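Side-chain contacts in dioxygenase (Pseudomonas brassicacearum, PDB 5V2D), which probably catalyses oxidative cleavage of the central double bond of lignin-derived stilbenes at a bound iron ion: residues A[88-93]-A[455-460]; A[441-446]-A[471-476]. One frame throughout, in Å; residues are numbered along the deposited sequence.

Both contacts involve the five-stranded antiparallel sheet that includes strands 433-442, 452-460 and 465-472, a blade of the β-propeller known for this dioxygenase family. Contact 1 joins one face of this sheet to a neighbouring sheet: strand 452-460 meets strand 85-93 through four buried apolar side chains. Contact 2 sits at the end of the sheet, joining the loop after strand 433-442 to the turn that follows strand 465-472, past the strand between them, and is partly open to solvent. Its centre lies about 23 Å from that of the chain, against about 16 Å for contact 1, and it works through charges. The two meet where Val455 CG2 packs on Ile441 CD1 at 3.8 Å.

Contact 1 (A[88-93]-A[455-460]); sequences SGFHFA and VALLNL
Phe90 lays the far end of its ring against Leu457, with CZ 4.2 Å from CD2; the two side chains cross obliquely, and of Leu457 it is the CD2 methyl that comes nearest. Two residues along the strand, Phe92 approaches Val455 in a similar way, its CZ 4.4 Å from CG1. Both rings have CG beside the backbone N and anti to the carbonyl carbon (chi1 -70° and -71°), and this shared torsion sends them in roughly the same direction, toward strand 452-460. The backbones stay well apart, the nearest CA atoms, those of Phe90 and Val455, being 10.8 Å from each other. That spacing fits the face-to-face packing of adjacent sheets in a β-propeller, with side chains filling the interval. Ile486 and Ile484 of strand 482-486, in the same sheet as Val455 and Leu457, also touch Phe90 and Phe92 respectively, while Ile439 and Ile441 pack on Val455. Only 108 Å² is buried between the two segments, so this pair of strands supplies a modest share of a wider apolar interface. With carbon alone meeting carbon, the contact implies dispersion and exclusion of water as its source of cohesion, with little directional demand on either ring.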
loop_
_atom_site.group_PDB
_atom_site.type_symbol
_atom_site.label_atom_id
_atom_site.label_comp_id
_atom_site.label_asym_id
_atom_site.label_seq_id
_atom_site.Cartn_x
_atom_site.Cartn_y
_atom_site.Cartn_z
ATOM N N SER A 88 11.722 6.966 0.373
ATOM C CA SER A 88 12.541 7.446 1.518
ATOM C C SER A 88 13.144 6.217 2.175
ATOM O O SER A 88 12.494 5.171 2.283
ATOM C CB SER A 88 11.652 8.176 2.499
ATOM O OG SER A 88 11.283 9.467 1.958
ATOM N N GLY A 89 14.393 6.357 2.632
ATOM C CA GLY A 89 15.057 5.346 3.456
ATOM C C GLY A 89 15.578 6.004 4.722
ATOM O O GLY A 89 16.428 6.878 4.625
ATOM N N PHE A 90 15.054 5.620 5.894
ATOM C CA PHE A 90 15.543 6.042 7.177
ATOM C C PHE A 90 16.457 4.922 7.664
ATOM O O PHE A 90 15.976 3.818 7.995
ATOM C CB PHE A 90 14.443 6.257 8.163
ATOM C CG PHE A 90 13.571 7.442 7.890
ATOM C CD1 PHE A 90 13.868 8.661 8.396
ATOM C CD2 PHE A 90 12.405 7.299 7.134
ATOM C CE1 PHE A 90 13.058 9.780 8.228
ATOM C CE2 PHE A 90 11.586 8.407 6.934
ATOM C CZ PHE A 90 11.909 9.665 7.480
ATOM N N HIS A 91 17.760 5.191 7.731
ATOM C CA HIS A 91 18.692 4.177 8.133
ATOM C C HIS A 91 19.059 4.341 9.643
ATOM O O HIS A 91 19.565 5.410 10.034
ATOM C CB HIS A 91 19.954 4.276 7.307
ATOM C CG HIS A 91 20.988 3.259 7.688
ATOM N ND1 HIS A 91 20.772 1.896 7.561
ATOM C CD2 HIS A 91 22.229 3.412 8.231
ATOM C CE1 HIS A 91 21.844 1.248 8.006
ATOM N NE2 HIS A 91 22.739 2.139 8.424
ATOM N N PHE A 92 18.816 3.293 10.416
ATOM C CA PHE A 92 18.998 3.270 11.862
ATOM C C PHE A 92 20.321 2.502 12.133
ATOM O O PHE A 92 20.495 1.349 11.727
ATOM C CB PHE A 92 17.884 2.492 12.574
ATOM C CG PHE A 92 16.560 3.166 12.574
ATOM C CD1 PHE A 92 16.009 3.632 13.773
ATOM C CD2 PHE A 92 15.808 3.305 11.456
ATOM C CE1 PHE A 92 14.791 4.248 13.804
ATOM C CE2 PHE A 92 14.572 3.951 11.492
ATOM C CZ PHE A 92 14.075 4.424 12.663
ATOM N N ALA A 93 21.239 3.148 12.830
ATOM C CA ALA A 93 22.432 2.393 13.265
ATOM C C ALA A 93 22.930 2.963 14.557
ATOM O O ALA A 93 23.209 4.148 14.657
ATOM C CB ALA A 93 23.557 2.405 12.240
ATOM N N VAL A 455 7.107 1.662 14.376
ATOM C CA VAL A 455 7.696 2.868 13.851
ATOM C C VAL A 455 6.766 3.402 12.753
ATOM O O VAL A 455 6.298 2.647 11.890
ATOM C CB VAL A 455 9.066 2.602 13.303
ATOM C CG1 VAL A 455 9.673 3.921 12.724
ATOM C CG2 VAL A 455 9.970 2.026 14.387
ATOM N N ALA A 456 6.478 4.679 12.787
ATOM C CA ALA A 456 5.610 5.281 11.802
ATOM C C ALA A 456 5.850 6.755 11.676
ATOM O O ALA A 456 6.242 7.404 12.647
ATOM C CB ALA A 456 4.133 5.088 12.193
ATOM N N LEU A 457 5.564 7.306 10.528
ATOM C CA LEU A 457 5.560 8.733 10.393
ATOM C C LEU A 457 4.329 9.308 11.050
ATOM O O LEU A 457 3.199 8.815 10.875
ATOM C CB LEU A 457 5.537 9.174 8.907
ATOM C CG LEU A 457 6.921 9.059 8.200
ATOM C CD1 LEU A 457 6.698 9.297 6.727
ATOM C CD2 LEU A 457 7.954 10.037 8.721
ATOM N N LEU A 458 4.588 10.375 11.788
ATOM C CA LEU A 458 3.582 11.187 12.436
ATOM C C LEU A 458 3.581 12.547 11.738
ATOM O O LEU A 458 4.591 13.240 11.655
ATOM C CB LEU A 458 3.891 11.330 13.944
ATOM C CG LEU A 458 3.020 12.356 14.736
ATOM C CD1 LEU A 458 1.622 11.846 14.784
ATOM C CD2 LEU A 458 3.588 12.585 16.149
ATOM N N ASN A 459 2.423 12.888 11.199
ATOM C CA ASN A 459 2.190 14.125 10.519
ATOM C C ASN A 459 1.567 15.081 11.560
ATOM O O ASN A 459 0.457 14.819 12.026
ATOM C CB ASN A 459 1.196 13.973 9.337
ATOM C CG ASN A 459 1.466 12.773 8.475
ATOM O OD1 ASN A 459 2.566 12.635 7.972
ATOM N ND2 ASN A 459 0.441 11.801 8.414
ATOM N N LEU A 460 2.248 16.178 11.838
ATOM C CA LEU A 460 1.761 17.190 12.749
ATOM C C LEU A 460 1.174 18.233 11.836
ATOM O O LEU A 460 1.877 19.116 11.323
ATOM C CB LEU A 460 2.887 17.735 13.590
ATOM C CG LEU A 460 3.378 17.074 14.890
ATOM C CD1 LEU A 460 2.399 16.173 15.560
ATOM C CD2 LEU A 460 4.637 16.292 14.659
#

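Contact 2 (A[441-446]-A[471-476]); sequences IPRSAD and LDSRDM
Arg443 grips Asp472 end-on at the head of an Asx turn, which overlaps a type I β turn running from Asp472 to Asp475 as the chain leaves strand 465-472. This is the tight part of the contact. NH1 of Arg443 gives to OD2 of Asp472 at 2.9 Å and NH2 gives to OD1 at 2.8 Å, a two-pronged salt bridge with the NH1 bond nearly straight (170°). The Arg443 chain reaches out with CG opposite the backbone N (chi1 -167°), then bends at chi3 to present its guanidinium. Both oxygens lie close to the guanidinium plane and are met on their syn sides, though the nitrogens come from somewhat out of the carboxylate plane, the two planes being 22° apart. The side chains of Arg443 and Asp472 both touch Tyr453 of the intervening strand 452-460. The looser side is solvent-exposed Arg474, whose guanidinium lies over one face of that of Arg443, offset toward the rim. No bond joins them: NE of Arg474 and NH2 of Arg443, 3.3 Å apart, are both donors. Asp451 forms a salt bridge with each arginine, which probably offsets the closeness of the positive groups. Ser473 OG is held by Ala450 and Gly452. A leucine in place of Arg443 would probably leave the charge of Asp472 without its mate, take one arginine partner from Asp451, and remove the flat group packed against Arg474. The turn has its own bond: OD1 of Asp472 uses its anti lone pair to accept from the backbone N of Arg474 at 3.0 Å.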
loop_
_atom_site.group_PDB
_atom_site.type_symbol
_atom_site.label_atom_id
_atom_site.label_comp_id
_atom_site.label_asym_id
_atom_site.label_seq_id
_atom_site.Cartn_x
_atom_site.Cartn_y
_atom_site.Cartn_z
ATOM N N ILE A 441 9.360 -3.759 14.244
ATOM C CA ILE A 441 10.734 -4.185 14.326
ATOM C C ILE A 441 10.860 -5.096 15.570
ATOM O O ILE A 441 10.636 -4.624 16.664
ATOM C CB ILE A 441 11.679 -2.978 14.511
ATOM C CG1 ILE A 441 11.560 -2.044 13.334
ATOM C CG2 ILE A 441 13.120 -3.460 14.651
ATOM C CD1 ILE A 441 12.389 -0.749 13.421
ATOM N N PRO A 442 11.256 -6.369 15.406
ATOM C CA PRO A 442 11.394 -7.207 16.583
ATOM C C PRO A 442 12.441 -6.712 17.549
ATOM O O PRO A 442 13.412 -6.154 17.154
ATOM C CB PRO A 442 11.907 -8.547 16.018
ATOM C CG PRO A 442 11.659 -8.479 14.492
ATOM C CD PRO A 442 11.641 -7.078 14.138
ATOM N N ARG A 443 12.211 -6.910 18.862
ATOM C CA ARG A 443 13.187 -6.420 19.897
ATOM C C ARG A 443 14.523 -7.142 19.725
ATOM O O ARG A 443 15.542 -6.536 19.942
ATOM C CB ARG A 443 12.627 -6.653 21.333
ATOM C CG ARG A 443 13.392 -5.908 22.456
ATOM C CD ARG A 443 12.751 -6.063 23.839
ATOM N NE ARG A 443 11.333 -5.754 23.692
ATOM C CZ ARG A 443 10.760 -4.565 23.807
ATOM N NH1 ARG A 443 11.402 -3.501 24.266
ATOM N NH2 ARG A 443 9.437 -4.457 23.538
ATOM N N SER A 444 14.482 -8.395 19.334
ATOM C CA SER A 444 15.692 -9.161 19.057
ATOM C C SER A 444 15.210 -10.266 18.173
ATOM O O SER A 444 14.013 -10.464 18.026
ATOM C CB SER A 444 16.302 -9.760 20.336
ATOM O OG SER A 444 15.384 -10.659 20.985
ATOM N N ALA A 445 16.132 -11.039 17.600
ATOM C CA ALA A 445 15.708 -12.180 16.756
ATOM C C ALA A 445 15.001 -13.282 17.579
ATOM O O ALA A 445 14.202 -14.044 17.089
ATOM C CB ALA A 445 16.888 -12.701 15.957
ATOM N N ASP A 446 15.283 -13.313 18.869
ATOM C CA ASP A 446 14.557 -14.176 19.842
ATOM C C ASP A 446 13.117 -13.844 20.177
ATOM O O ASP A 446 12.428 -14.627 20.788
ATOM C CB ASP A 446 15.278 -14.071 21.188
ATOM C CG ASP A 446 16.183 -15.247 21.407
ATOM O OD1 ASP A 446 16.222 -15.801 22.524
ATOM O OD2 ASP A 446 16.867 -15.659 20.438
ATOM N N LEU A 471 7.575 3.600 19.013
ATOM C CA LEU A 471 6.814 3.161 20.219
ATOM C C LEU A 471 7.231 1.762 20.562
ATOM O O LEU A 471 7.749 0.987 19.723
ATOM C CB LEU A 471 5.300 3.189 19.992
ATOM C CG LEU A 471 4.678 4.577 19.992
ATOM C CD1 LEU A 471 5.060 5.415 18.735
ATOM C CD2 LEU A 471 3.167 4.426 20.102
ATOM N N ASP A 472 7.050 1.443 21.852
ATOM C CA ASP A 472 7.384 0.104 22.344
ATOM C C ASP A 472 6.098 -0.648 22.350
ATOM O O ASP A 472 5.126 -0.153 22.970
ATOM C CB ASP A 472 7.960 0.210 23.808
ATOM C CG ASP A 472 8.583 -1.102 24.253
ATOM O OD1 ASP A 472 7.947 -2.182 24.159
ATOM O OD2 ASP A 472 9.777 -1.085 24.639
ATOM N N SER A 473 6.066 -1.837 21.740
ATOM C CA SER A 473 4.820 -2.622 21.619
ATOM C C SER A 473 4.251 -3.061 22.983
ATOM O O SER A 473 3.044 -3.295 23.080
ATOM C CB SER A 473 4.984 -3.907 20.824
ATOM O OG SER A 473 5.930 -4.801 21.388
ATOM N N ARG A 474 5.136 -3.117 23.987
ATOM C CA ARG A 474 4.719 -3.438 25.370
ATOM C C ARG A 474 3.883 -2.385 26.029
ATOM O O ARG A 474 3.212 -2.703 27.025
ATOM C CB ARG A 474 5.944 -3.664 26.259
ATOM C CG ARG A 474 6.555 -5.015 25.905
ATOM C CD ARG A 474 7.837 -5.188 26.602
ATOM N NE ARG A 474 8.524 -6.368 26.090
ATOM C CZ ARG A 474 9.676 -6.828 26.614
ATOM N NH1 ARG A 474 10.240 -6.241 27.678
ATOM N NH2 ARG A 474 10.273 -7.901 26.117
ATOM N N ASP A 475 3.916 -1.152 25.511
ATOM C CA ASP A 475 3.089 -0.104 26.038
ATOM C C ASP A 475 2.844 1.007 25.030
ATOM O O ASP A 475 3.542 2.047 25.079
ATOM C CB ASP A 475 3.807 0.450 27.303
ATOM C CG ASP A 475 3.008 1.534 28.016
ATOM O OD1 ASP A 475 1.841 1.861 27.617
ATOM O OD2 ASP A 475 3.644 2.069 28.946
ATOM N N MET A 476 1.867 0.831 24.145
ATOM C CA MET A 476 1.620 1.791 23.117
ATOM C C MET A 476 1.005 3.047 23.677
ATOM O O MET A 476 1.338 4.151 23.255
ATOM C CB MET A 476 0.639 1.231 22.073
ATOM C CG MET A 476 1.143 -0.106 21.429
ATOM S SD MET A 476 2.381 0.270 20.205
ATOM C CE MET A 476 1.315 1.048 18.907
#